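Local coordinates for carbamate kinase (Aeropyrum pernix, PDB 2E9Y), which probably transfers a phosphoryl group between ATP and carbamate, as enzymes of the carbamate kinase family do, at residues L253-A258 with G310-L315; L222-L227 with I283-R288; K33-I38 with G296-A301; P168-I173 with A212-D217. One frame throughout, in Å; residues are numbered along the deposited sequence.

Overall arrangement
All four contacts lie in the amino acid kinase fold, and contacts 1, 3 and 4 reach its mixed main sheet. Strands 293-297 and 311-314 are neighbours there, so contacts 1 and 3 adjoin without touching (nearest atoms about 4 Å, centres about 20 Å apart). Contact 2 joins helices 216-226 and 275-289; its centre is about 15 Å from that of contact 1, which it touches through Val-286 and Ile-283, and about 13 Å from that of contact 4, which shares helix 216-226. Along the chain, contact 4 closes before contacts 1 and 2 open, and contact 3 encloses contacts 2 and 4. The C-terminal strand 311-314 thus pairs with strand 293-297, whose following turn meets the early helix 25-44.

Contact 1: residues L253-A258 with G310-L315; sequences LRRAAA and GTVVML
Arg-255, Ala-256 and Ala-257 pair in parallel with Val-312, Val-313 and Met-314, where strand 255-257 lies beside the C-terminal strand 311-314 in the main sheet of the amino acid kinase fold. Backbone bonds alternate across the pair: Val-312 N to Arg-254 O, Ala-256 N to Val-312 O, Met-314 N to Ala-256 O, and Ala-258 N to Met-314 O, where helix 258-266 begins. The tightly packed face carries Ala-256 and Val-313. Val-313 sends CG1 to 3.8 Å from Ala-258 CB, and helices 258-266 and 275-289 cover this side through Leu-261 and Val-286. The other face, with Arg-255, Val-312, Ala-257 and Met-314, is looser and nearer solvent, the arginine being exposed. Bent at chi3 (-81°), the methionine chain folds its methyl back over the neighbouring strand, leaving CE 3.6 Å from Arg-255 CB. Arg-254 runs beside Val-312, with NH1 3.5 Å from Val-312 CG2, while its NH2 is bonded to Leu-307 O. Thr-311 OG1 accepts a bond from Val-241 N, bringing in a third piece of chain. With OG1 beside its own backbone N (chi1 -59°), the threonine donates to Leu-253 O over 2.6 Å, from above the carbonyl plane.

Contact 2: residues L222-L227 with I283-R288; sequences LLATQL and ISFVER
With chi1 at -178°, Phe-285 swings its ring out from helix 275-289 to Ala-224 and Thr-225 of helix 216-226; at Thr-225, a chi1 of -67° sets CG2 anti to the backbone N and presents it to Arg-288. These are two neighbouring helices of the amino acid kinase fold, running nearly parallel; the axes of the two short segments approach to 9.4 Å at a 20° angle. On the buried side, Ala-224 CB presses obliquely on the ring, 3.4 Å from Phe-285 CE1. Thr-225 and the phenylalanine side chain slide past each other in opposite directions, with the backbone N of Thr-225 at the ring edge and in its plane. Toward the exposed side, in the arginine conformer described, Thr-225 CG2 lies over one face of the Arg-288 guanidinium, offset toward its rim, and the two side chains cross at about a right angle. Leu-222 CD1 approaches the same guanidinium obliquely. No direct hydrogen bond joins the segments, but two waters do. One links Thr-225 OG1 to one conformer of Ser-284 OG. Gln-226, whose OE1 is bonded to Ile-173 N, also reaches the arginine: the second water accepts from Gln-226 NE2 at 3.2 Å and from Arg-288 NH2 at 2.8 Å.

Contact 3: residues K33-I38 with G296-A301; sequences KRASSI and GSLEEA
Helix 25-44 packs here against the type I beta turn Leu-298 to Ala-301, which follows strand 293-297 of the main sheet in the amino acid kinase fold and leads directly into helix 301-305. Ile-38 carries the contact and reaches the turn with two separate methyl groups. Its CG1 branch stands beside the backbone N (chi1 -68°) and continues extended, laying CD1 over the start of the turn, 3.5 Å from Leu-298 O and 4.1 Å from Leu-298 CG. The CG2 methyl also borders the Leu-298 carbonyl and goes on to meet Ala-301 CB at 3.4 Å, tighter than usual for two methyl groups. Ile-38 therefore spans the turn from its first residue to its last. The Leu-298 carbonyl it touches is also the acceptor of the bond from Ala-301 N that closes the turn. Leu-298 holds CG anti to its own N (chi1 169°), which carries CD2 toward helix 25-44, where Ala-35 CB lies 4.4 Å away. Behind this apolar group, Leu-298 also touches Ala-15 of helix 13-16 and Leu-235 of strand 231-236, while Ala-301 rests on the same Leu-235. The contact thus sets helix 25-44, early in the chain, against the turn that follows strand 293-297. On the solvent side, charged groups replace the methyls. Arg-34 NE and Glu-299 OE2 are too far apart to form a salt bridge, and one water lies between them. It is in the plane of the guanidinium, accepts a weak bond from Arg-34 NE, and donates to Glu-299 OE2 over 2.6 Å.

Contact 4: residues P168-I173 with A212-D217; sequences PRPVSI and AVVDKD
Ala-212 begins the contact by turning its methyl to the ring of Pro-168, CB to CD 3.9 Å, in the approach to helix 216-226 of the amino acid kinase fold. At Val-213 the backbone does the touching: its carbonyl O lies 3.4 Å from Pro-168 CD, while the side chain points away and meets Ser-167. The Val-213 backbone also bonds to Pro-166, just upstream of Pro-168. Val-214 follows with its side chain against Pro-170. Its CG1 is anti to the backbone N (chi1 175°) and packs 4.0 Å from Pro-170 CB, with Pro-170 CD almost as near; the two side chains cross obliquely. Pro-170 also touches Leu-218 and Leu-222 of helix 216-226 and Val-117 of strand 112-119, so this first residue of strand 170-173 packs on the helix and on a neighbouring strand. At Asp-215 the link becomes polar. A water donates to Pro-168 O at 2.6 Å and accepts from Asp-215 N at 2.8 Å, joining the two backbones. Asp-215 is also the N-cap of helix 216-226: OD1 accepts from Asp-217 N (weak) and from Leu-218 N. Lys-216 and Asp-217 pair with each other in a salt bridge, NZ to OD1, in the lysine conformer described; NZ also bonds Leu-11 O, and Asp-217 OD2 pairs with Lys-278. The prolines offer ring carbons and a carbonyl but no N-H, consistent with a contact made of apolar packing and one water bridge, from Pro-168 O to the N-H of the helix N-cap.

Contact 1: residues L253-A258 with G310-L315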
loop_
_atom_site.group_PDB
_atom_site.type_symbol
_atom_site.label_atom_id
_atom_site.label_comp_id
_atom_site.label_asym_id
_atom_site.label_seq_id
_atom_site.Cartn_x
_atom_site.Cartn_y
_atom_site.Cartn_z
ATOM N N LEU A 253 -30.868 -20.701 4.735
ATOM C CA LEU A 253 -31.559 -20.398 3.480
ATOM C C LEU A 253 -30.669 -20.685 2.283
ATOM O O LEU A 253 -29.472 -20.448 2.284
ATOM C CB LEU A 253 -31.921 -18.908 3.468
ATOM C CG LEU A 253 -32.703 -18.449 4.700
ATOM C CD1 LEU A 253 -33.066 -16.972 4.626
ATOM C CD2 LEU A 253 -34.022 -19.187 4.901
ATOM N N ARG A 254 -31.305 -21.244 1.237
ATOM C CA ARG A 254 -30.576 -21.537 0.010
ATOM C C ARG A 254 -30.860 -20.474 -1.055
ATOM O O ARG A 254 -30.073 -20.188 -1.950
ATOM C CB ARG A 254 -31.050 -22.900 -0.495
ATOM C CG ARG A 254 -30.329 -23.342 -1.767
ATOM C CD ARG A 254 -28.806 -23.359 -1.586
ATOM N NE ARG A 254 -28.118 -23.758 -2.820
ATOM C CZ ARG A 254 -28.239 -22.967 -3.913
ATOM N NH1 ARG A 254 -28.978 -21.869 -3.874
ATOM N NH2 ARG A 254 -27.609 -23.310 -5.039
ATOM N N ARG A 255 -32.084 -19.931 -0.952
ATOM C CA ARG A 255 -32.503 -18.841 -1.806
ATOM C C ARG A 255 -33.541 -18.008 -1.056
ATOM O O ARG A 255 -34.350 -18.529 -0.302
ATOM C CB ARG A 255 -33.180 -19.431 -3.047
ATOM C CG ARG A 255 -32.209 -20.128 -3.999
ATOM C CD ARG A 255 -32.859 -20.547 -5.329
ATOM N NE ARG A 255 -31.877 -21.255 -6.158
ATOM C CZ ARG A 255 -32.233 -21.703 -7.382
ATOM N NH1 ARG A 255 -33.455 -21.507 -7.849
ATOM N NH2 ARG A 255 -31.327 -22.346 -8.119
ATOM N N ALA A 256 -33.497 -16.695 -1.242
ATOM C CA ALA A 256 -34.423 -15.808 -0.558
ATOM C C ALA A 256 -34.545 -14.487 -1.302
ATOM O O ALA A 256 -33.553 -13.944 -1.788
ATOM C CB ALA A 256 -33.951 -15.561 0.869
ATOM N N ALA A 257 -35.769 -13.980 -1.400
ATOM C CA ALA A 257 -36.006 -12.714 -2.069
ATOM C C ALA A 257 -35.467 -11.607 -1.172
ATOM O O ALA A 257 -35.627 -11.658 0.051
ATOM C CB ALA A 257 -37.496 -12.518 -2.309
ATOM N N ALA A 258 -34.819 -10.618 -1.779
ATOM C CA ALA A 258 -34.259 -9.503 -1.029
ATOM C C ALA A 258 -35.322 -8.852 -0.155
ATOM O O ALA A 258 -35.041 -8.443 0.971
ATOM C CB ALA A 258 -33.663 -8.472 -1.985
ATOM N N GLY A 310 -24.531 -21.860 -0.714
ATOM C CA GLY A 310 -24.740 -20.593 -0.035
ATOM C C GLY A 310 -26.151 -20.064 -0.211
ATOM O O GLY A 310 -27.028 -20.762 -0.722
ATOM N N THR A 311 -26.370 -18.823 0.208
ATOM C CA THR A 311 -27.684 -18.202 0.099
ATOM C C THR A 311 -27.754 -17.233 -1.074
ATOM O O THR A 311 -27.040 -16.233 -1.107
ATOM C CB THR A 311 -28.037 -17.426 1.382
ATOM O OG1 THR A 311 -28.014 -18.320 2.499
ATOM C CG2 THR A 311 -29.423 -16.802 1.266
ATOM N N VAL A 312 -28.615 -17.534 -2.041
ATOM C CA VAL A 312 -28.776 -16.663 -3.195
ATOM C C VAL A 312 -29.879 -15.648 -2.899
ATOM O O VAL A 312 -31.026 -16.019 -2.638
ATOM C CB VAL A 312 -29.160 -17.462 -4.456
ATOM C CG1 VAL A 312 -29.279 -16.525 -5.646
ATOM C CG2 VAL A 312 -28.121 -18.535 -4.724
ATOM N N VAL A 313 -29.521 -14.369 -2.920
ATOM C CA VAL A 313 -30.476 -13.300 -2.669
ATOM C C VAL A 313 -31.016 -12.891 -4.034
ATOM O O VAL A 313 -30.281 -12.364 -4.869
ATOM C CB VAL A 313 -29.794 -12.100 -1.971
ATOM C CG1 VAL A 313 -30.806 -11.000 -1.712
ATOM C CG2 VAL A 313 -29.160 -12.561 -0.658
ATOM N N MET A 314 -32.305 -13.145 -4.250
ATOM C CA MET A 314 -32.955 -12.867 -5.528
ATOM C C MET A 314 -33.760 -11.573 -5.577
ATOM O O MET A 314 -34.130 -11.015 -4.547
ATOM C CB MET A 314 -33.865 -14.044 -5.892
ATOM C CG MET A 314 -33.217 -15.407 -5.688
ATOM S SD MET A 314 -34.353 -16.784 -5.959
ATOM C CE MET A 314 -35.220 -16.832 -4.382
ATOM N N LEU A 315 -34.040 -11.117 -6.794
ATOM C CA LEU A 315 -34.791 -9.887 -7.021
ATOM C C LEU A 315 -36.232 -10.012 -6.526
ATOM O O LEU A 315 -36.813 -11.087 -6.469
ATOM C CB LEU A 315 -34.783 -9.593 -8.523
ATOM C CG LEU A 315 -34.648 -8.098 -8.832
ATOM C CD1 LEU A 315 -34.695 -7.808 -10.334
ATOM C CD2 LEU A 315 -35.757 -7.256 -8.200
#

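Contact 2: residues L222-L227 with I283-R288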
loop_
_atom_site.group_PDB
_atom_site.type_symbol
_atom_site.label_atom_id
_atom_site.label_comp_id
_atom_site.label_asym_id
_atom_site.label_seq_id
_atom_site.Cartn_x
_atom_site.Cartn_y
_atom_site.Cartn_z
ATOM N N LEU A 222 -21.375 -1.675 -2.982
ATOM C CA LEU A 222 -21.379 -0.437 -3.745
ATOM C C LEU A 222 -20.432 -0.540 -4.936
ATOM O O LEU A 222 -20.756 -0.079 -6.031
ATOM C CB LEU A 222 -20.974 0.740 -2.850
ATOM C CG LEU A 222 -20.873 2.108 -3.529
ATOM C CD1 LEU A 222 -22.207 2.490 -4.156
ATOM C CD2 LEU A 222 -20.450 3.142 -2.495
ATOM N N LEU A 223 -19.260 -1.140 -4.729
ATOM C CA LEU A 223 -18.291 -1.294 -5.814
ATOM C C LEU A 223 -18.874 -2.150 -6.937
ATOM O O LEU A 223 -18.730 -1.822 -8.112
ATOM C CB LEU A 223 -17.000 -1.957 -5.313
ATOM C CG LEU A 223 -15.923 -2.188 -6.384
ATOM C CD1 LEU A 223 -15.512 -0.856 -7.002
ATOM C CD2 LEU A 223 -14.706 -2.874 -5.764
ATOM N N ALA A 224 -19.519 -3.250 -6.563
ATOM C CA ALA A 224 -20.116 -4.159 -7.544
ATOM C C ALA A 224 -21.136 -3.405 -8.392
ATOM O O ALA A 224 -21.199 -3.569 -9.612
ATOM C CB ALA A 224 -20.787 -5.336 -6.830
ATOM N N THR A 225 -21.933 -2.574 -7.733
ATOM C CA THR A 225 -22.941 -1.783 -8.419
ATOM C C THR A 225 -22.303 -0.761 -9.361
ATOM O O THR A 225 -22.749 -0.601 -10.498
ATOM C CB THR A 225 -23.845 -1.048 -7.404
ATOM O OG1 THR A 225 -24.629 -2.008 -6.686
ATOM C CG2 THR A 225 -24.771 -0.066 -8.111
ATOM N N GLN A 226 -21.254 -0.082 -8.904
ATOM C CA GLN A 226 -20.610 0.936 -9.727
ATOM C C GLN A 226 -19.782 0.341 -10.887
ATOM O O GLN A 226 -19.500 1.000 -11.880
ATOM C CB GLN A 226 -19.730 1.814 -8.829
ATOM C CG GLN A 226 -20.542 2.595 -7.792
ATOM C CD GLN A 226 -19.722 3.739 -7.232
ATOM O OE1 GLN A 226 -18.590 3.592 -6.797
ATOM N NE2 GLN A 226 -20.380 4.914 -7.175
ATOM N N LEU A 227 -19.357 -0.932 -10.718
ATOM C CA LEU A 227 -18.607 -1.595 -11.787
ATOM C C LEU A 227 -19.539 -2.306 -12.772
ATOM O O LEU A 227 -19.115 -2.929 -13.739
ATOM C CB LEU A 227 -17.677 -2.649 -11.163
ATOM C CG LEU A 227 -16.449 -2.089 -10.448
ATOM C CD1 LEU A 227 -15.558 -3.208 -9.900
ATOM C CD2 LEU A 227 -15.575 -1.236 -11.363
ATOM N N ILE A 283 -28.707 -7.281 -0.219
ATOM C CA ILE A 283 -29.985 -6.671 -0.584
ATOM C C ILE A 283 -29.772 -5.414 -1.423
ATOM O O ILE A 283 -30.434 -5.221 -2.443
ATOM C CB ILE A 283 -30.807 -6.292 0.668
ATOM C CG1 ILE A 283 -31.269 -7.561 1.390
ATOM C CG2 ILE A 283 -31.993 -5.430 0.272
ATOM C CD1 ILE A 283 -31.927 -7.307 2.737
ATOM N N SER A 284 -28.842 -4.562 -0.996
ATOM C CA SER A 284 -28.562 -3.327 -1.720
ATOM C C SER A 284 -28.155 -3.600 -3.164
ATOM O O SER A 284 -28.583 -2.900 -4.084
ATOM C CB SER A 284 -27.457 -2.539 -1.010
ATOM O OG SER A 284 -27.150 -1.343 -1.704
ATOM N N PHE A 285 -27.330 -4.622 -3.363
ATOM C CA PHE A 285 -26.875 -4.969 -4.702
ATOM C C PHE A 285 -28.064 -5.360 -5.572
ATOM O O PHE A 285 -28.199 -4.891 -6.700
ATOM C CB PHE A 285 -25.880 -6.129 -4.646
ATOM C CG PHE A 285 -25.330 -6.515 -5.990
ATOM C CD1 PHE A 285 -24.442 -5.676 -6.656
ATOM C CD2 PHE A 285 -25.717 -7.703 -6.601
ATOM C CE1 PHE A 285 -23.947 -6.010 -7.909
ATOM C CE2 PHE A 285 -25.228 -8.050 -7.858
ATOM C CZ PHE A 285 -24.342 -7.205 -8.515
ATOM N N VAL A 286 -28.925 -6.226 -5.047
ATOM C CA VAL A 286 -30.094 -6.656 -5.800
ATOM C C VAL A 286 -31.004 -5.473 -6.146
ATOM O O VAL A 286 -31.460 -5.346 -7.285
ATOM C CB VAL A 286 -30.911 -7.712 -5.016
ATOM C CG1 VAL A 286 -32.174 -8.069 -5.787
ATOM C CG2 VAL A 286 -30.069 -8.964 -4.801
ATOM N N GLU A 287 -31.255 -4.600 -5.174
ATOM C CA GLU A 287 -32.126 -3.448 -5.400
ATOM C C GLU A 287 -31.565 -2.444 -6.401
ATOM O O GLU A 287 -32.302 -1.905 -7.227
ATOM C CB GLU A 287 -32.414 -2.727 -4.081
ATOM C CG GLU A 287 -33.049 -3.606 -3.015
ATOM C CD GLU A 287 -33.349 -2.840 -1.745
ATOM O OE1 GLU A 287 -32.500 -2.018 -1.336
ATOM O OE2 GLU A 287 -34.425 -3.062 -1.152
ATOM N N ARG A 288 -30.260 -2.197 -6.335
ATOM C CA ARG A 288 -29.631 -1.232 -7.232
ATOM C C ARG A 288 -29.270 -1.750 -8.617
ATOM O O ARG A 288 -29.183 -0.963 -9.560
ATOM C CB ARG A 288 -28.371 -0.651 -6.584
ATOM C CG ARG A 288 -28.645 0.109 -5.298
ATOM C CD ARG A 288 -27.429 0.899 -4.856
ATOM N NE ARG A 288 -27.038 1.892 -5.852
ATOM C CZ ARG A 288 -26.065 2.779 -5.678
ATOM N NH1 ARG A 288 -25.381 2.803 -4.543
ATOM N NH2 ARG A 288 -25.778 3.647 -6.639
HETATM O O HOH W 1 -25.025 -1.900 -4.023
HETATM O O HOH W 2 -23.606 5.162 -7.392
#

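Contact 3: residues K33-I38 with G296-A301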
loop_
_atom_site.group_PDB
_atom_site.type_symbol
_atom_site.label_atom_id
_atom_site.label_comp_id
_atom_site.label_asym_id
_atom_site.label_seq_id
_atom_site.Cartn_x
_atom_site.Cartn_y
_atom_site.Cartn_z
ATOM N N LYS A 33 -2.758 -18.719 1.419
ATOM C CA LYS A 33 -2.474 -19.793 0.475
ATOM C C LYS A 33 -3.763 -20.566 0.214
ATOM O O LYS A 33 -4.093 -20.871 -0.933
ATOM C CB LYS A 33 -1.407 -20.738 1.036
ATOM C CG LYS A 33 -1.036 -21.876 0.090
ATOM C CD LYS A 33 0.070 -22.755 0.666
ATOM C CE LYS A 33 0.447 -23.883 -0.287
ATOM N NZ LYS A 33 0.994 -23.376 -1.579
ATOM N N ARG A 34 -4.487 -20.881 1.285
ATOM C CA ARG A 34 -5.747 -21.608 1.158
ATOM C C ARG A 34 -6.742 -20.806 0.321
ATOM O O ARG A 34 -7.381 -21.345 -0.579
ATOM C CB ARG A 34 -6.354 -21.892 2.539
ATOM C CG ARG A 34 -5.569 -22.889 3.380
ATOM C CD ARG A 34 -6.400 -23.416 4.550
ATOM N NE ARG A 34 -6.632 -22.411 5.588
ATOM C CZ ARG A 34 -5.718 -22.022 6.472
ATOM N NH1 ARG A 34 -4.503 -22.552 6.454
ATOM N NH2 ARG A 34 -6.022 -21.100 7.378
ATOM N N ALA A 35 -6.863 -19.515 0.617
ATOM C CA ALA A 35 -7.791 -18.656 -0.113
ATOM C C ALA A 35 -7.415 -18.493 -1.583
ATOM O O ALA A 35 -8.288 -18.480 -2.453
ATOM C CB ALA A 35 -7.875 -17.287 0.561
ATOM N N SER A 36 -6.119 -18.371 -1.863
ATOM C CA SER A 36 -5.656 -18.206 -3.237
ATOM C C SER A 36 -5.923 -19.446 -4.075
ATOM O O SER A 36 -6.255 -19.344 -5.254
ATOM C CB SER A 36 -4.160 -17.883 -3.268
ATOM O OG SER A 36 -3.919 -16.570 -2.788
ATOM N N SER A 37 -5.776 -20.616 -3.464
ATOM C CA SER A 37 -6.011 -21.862 -4.179
ATOM C C SER A 37 -7.461 -21.889 -4.645
ATOM O O SER A 37 -7.747 -22.177 -5.808
ATOM C CB SER A 37 -5.735 -23.057 -3.267
ATOM O OG SER A 37 -5.814 -24.271 -3.994
ATOM N N ILE A 38 -8.369 -21.571 -3.727
ATOM C CA ILE A 38 -9.798 -21.546 -4.020
ATOM C C ILE A 38 -10.148 -20.483 -5.064
ATOM O O ILE A 38 -10.967 -20.722 -5.950
ATOM C CB ILE A 38 -10.606 -21.305 -2.727
ATOM C CG1 ILE A 38 -10.475 -22.528 -1.814
ATOM C CG2 ILE A 38 -12.070 -21.032 -3.053
ATOM C CD1 ILE A 38 -11.020 -22.325 -0.426
ATOM N N GLY A 296 -21.969 -17.022 0.983
ATOM C CA GLY A 296 -21.629 -18.398 1.292
ATOM C C GLY A 296 -20.292 -18.588 1.975
ATOM O O GLY A 296 -19.657 -17.628 2.413
ATOM N N SER A 297 -19.870 -19.846 2.047
ATOM C CA SER A 297 -18.617 -20.235 2.685
ATOM C C SER A 297 -17.418 -20.129 1.745
ATOM O O SER A 297 -17.522 -20.438 0.558
ATOM C CB SER A 297 -18.745 -21.677 3.194
ATOM O OG SER A 297 -17.547 -22.134 3.785
ATOM N N LEU A 298 -16.280 -19.690 2.281
ATOM C CA LEU A 298 -15.062 -19.572 1.486
ATOM C C LEU A 298 -14.711 -20.947 0.931
ATOM O O LEU A 298 -14.314 -21.082 -0.222
ATOM C CB LEU A 298 -13.901 -19.059 2.352
ATOM C CG LEU A 298 -12.487 -19.122 1.751
ATOM C CD1 LEU A 298 -12.405 -18.271 0.496
ATOM C CD2 LEU A 298 -11.476 -18.640 2.787
ATOM N N GLU A 299 -14.873 -21.967 1.763
ATOM C CA GLU A 299 -14.571 -23.334 1.360
ATOM C C GLU A 299 -15.381 -23.767 0.136
ATOM O O GLU A 299 -14.849 -24.416 -0.764
ATOM C CB GLU A 299 -14.849 -24.298 2.516
ATOM C CG GLU A 299 -14.179 -23.926 3.835
ATOM C CD GLU A 299 -12.674 -23.772 3.713
ATOM O OE1 GLU A 299 -12.011 -24.723 3.245
ATOM O OE2 GLU A 299 -12.153 -22.699 4.092
ATOM N N GLU A 300 -16.658 -23.398 0.100
ATOM C CA GLU A 300 -17.537 -23.782 -1.008
ATOM C C GLU A 300 -17.604 -22.740 -2.124
ATOM O O GLU A 300 -18.467 -22.821 -2.998
ATOM C CB GLU A 300 -18.957 -24.041 -0.484
ATOM C CG GLU A 300 -19.022 -24.872 0.795
ATOM C CD GLU A 300 -20.445 -25.252 1.187
ATOM O OE1 GLU A 300 -21.310 -24.357 1.280
ATOM O OE2 GLU A 300 -20.699 -26.456 1.409
ATOM N N ALA A 301 -16.689 -21.777 -2.099
ATOM C CA ALA A 301 -16.661 -20.703 -3.091
ATOM C C ALA A 301 -16.942 -21.126 -4.532
ATOM O O ALA A 301 -17.750 -20.499 -5.220
ATOM C CB ALA A 301 -15.324 -19.971 -3.020
HETATM O O HOH W 3 -9.706 -21.868 4.144
#

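Contact 4: residues P168-I173 with A212-D217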
loop_
_atom_site.group_PDB
_atom_site.type_symbol
_atom_site.label_atom_id
_atom_site.label_comp_id
_atom_site.label_asym_id
_atom_site.label_seq_id
_atom_site.Cartn_x
_atom_site.Cartn_y
_atom_site.Cartn_z
ATOM N N PRO A 168 -19.134 5.222 8.909
ATOM C CA PRO A 168 -20.125 5.789 7.987
ATOM C C PRO A 168 -20.406 4.886 6.798
ATOM O O PRO A 168 -19.583 4.046 6.435
ATOM C CB PRO A 168 -19.490 7.108 7.569
ATOM C CG PRO A 168 -18.035 6.798 7.593
ATOM C CD PRO A 168 -17.878 5.995 8.865
ATOM N N ARG A 169 -21.576 5.059 6.196
ATOM C CA ARG A 169 -21.938 4.253 5.041
ATOM C C ARG A 169 -21.226 4.752 3.786
ATOM O O ARG A 169 -21.032 5.953 3.602
ATOM C CB ARG A 169 -23.455 4.266 4.834
ATOM C CG ARG A 169 -24.199 3.376 5.822
ATOM C CD ARG A 169 -25.593 3.019 5.316
ATOM N NE ARG A 169 -26.130 1.831 5.979
ATOM C CZ ARG A 169 -26.510 1.784 7.252
ATOM N NH1 ARG A 169 -26.419 2.865 8.018
ATOM N NH2 ARG A 169 -26.977 0.653 7.763
ATOM N N PRO A 170 -20.806 3.824 2.912
ATOM C CA PRO A 170 -20.112 4.202 1.680
ATOM C C PRO A 170 -21.051 4.897 0.699
ATOM O O PRO A 170 -22.187 4.465 0.511
ATOM C CB PRO A 170 -19.595 2.864 1.156
ATOM C CG PRO A 170 -20.648 1.909 1.594
ATOM C CD PRO A 170 -20.954 2.361 3.010
ATOM N N VAL A 171 -20.578 5.981 0.089
ATOM C CA VAL A 171 -21.391 6.728 -0.868
ATOM C C VAL A 171 -20.948 6.452 -2.297
ATOM O O VAL A 171 -21.776 6.263 -3.187
ATOM C CB VAL A 171 -21.314 8.239 -0.593
ATOM C CG1 VAL A 171 -22.114 9.004 -1.639
ATOM C CG2 VAL A 171 -21.851 8.528 0.805
ATOM N N SER A 172 -19.638 6.432 -2.514
ATOM C CA SER A 172 -19.089 6.152 -3.833
ATOM C C SER A 172 -17.658 5.668 -3.684
ATOM O O SER A 172 -16.996 5.963 -2.688
ATOM C CB SER A 172 -19.131 7.407 -4.717
ATOM O OG SER A 172 -18.361 8.459 -4.168
ATOM N N ILE A 173 -17.188 4.903 -4.664
ATOM C CA ILE A 173 -15.816 4.408 -4.631
ATOM C C ILE A 173 -15.003 5.383 -5.474
ATOM O O ILE A 173 -15.090 5.390 -6.704
ATOM C CB ILE A 173 -15.709 2.988 -5.220
ATOM C CG1 ILE A 173 -16.683 2.042 -4.498
ATOM C CG2 ILE A 173 -14.279 2.485 -5.095
ATOM C CD1 ILE A 173 -16.552 2.026 -2.973
ATOM N N ALA A 212 -11.873 7.079 10.201
ATOM C CA ALA A 212 -13.096 6.304 10.313
ATOM C C ALA A 212 -12.861 5.001 9.576
ATOM O O ALA A 212 -11.851 4.845 8.884
ATOM C CB ALA A 212 -14.256 7.064 9.670
ATOM N N VAL A 213 -13.776 4.058 9.739
ATOM C CA VAL A 213 -13.672 2.793 9.032
ATOM C C VAL A 213 -14.956 2.626 8.231
ATOM O O VAL A 213 -15.985 3.216 8.562
ATOM C CB VAL A 213 -13.492 1.599 9.992
ATOM C CG1 VAL A 213 -12.170 1.732 10.732
ATOM C CG2 VAL A 213 -14.649 1.527 10.973
ATOM N N VAL A 214 -14.884 1.850 7.159
ATOM C CA VAL A 214 -16.055 1.606 6.326
ATOM C C VAL A 214 -16.254 0.099 6.256
ATOM O O VAL A 214 -15.291 -0.642 6.062
ATOM C CB VAL A 214 -15.845 2.182 4.908
ATOM C CG1 VAL A 214 -17.016 1.822 4.005
ATOM C CG2 VAL A 214 -15.676 3.691 4.997
ATOM N N ASP A 215 -17.494 -0.353 6.435
ATOM C CA ASP A 215 -17.798 -1.779 6.386
ATOM C C ASP A 215 -17.376 -2.329 5.022
ATOM O O ASP A 215 -17.804 -1.826 3.978
ATOM C CB ASP A 215 -19.297 -2.007 6.592
ATOM C CG ASP A 215 -19.653 -3.470 6.678
ATOM O OD1 ASP A 215 -19.801 -4.108 5.615
ATOM O OD2 ASP A 215 -19.777 -3.985 7.810
ATOM N N LYS A 216 -16.548 -3.368 5.027
ATOM C CA LYS A 216 -16.058 -3.933 3.775
ATOM C C LYS A 216 -17.142 -4.561 2.907
ATOM O O LYS A 216 -17.017 -4.600 1.684
ATOM C CB LYS A 216 -14.957 -4.963 4.053
ATOM C CG LYS A 216 -15.398 -6.192 4.833
ATOM C CD LYS A 216 -15.827 -7.309 3.904
ATOM C CE LYS A 216 -15.974 -8.623 4.657
ATOM N NZ LYS A 216 -16.321 -9.737 3.739
ATOM N N ASP A 217 -18.202 -5.057 3.528
ATOM C CA ASP A 217 -19.273 -5.671 2.753
ATOM C C ASP A 217 -20.147 -4.610 2.094
ATOM O O ASP A 217 -20.479 -4.722 0.909
ATOM C CB ASP A 217 -20.096 -6.601 3.645
ATOM C CG ASP A 217 -19.288 -7.797 4.112
ATOM O OD1 ASP A 217 -18.677 -8.458 3.247
ATOM O OD2 ASP A 217 -19.255 -8.074 5.331
HETATM O O HOH W 4 -19.643 1.436 6.798
#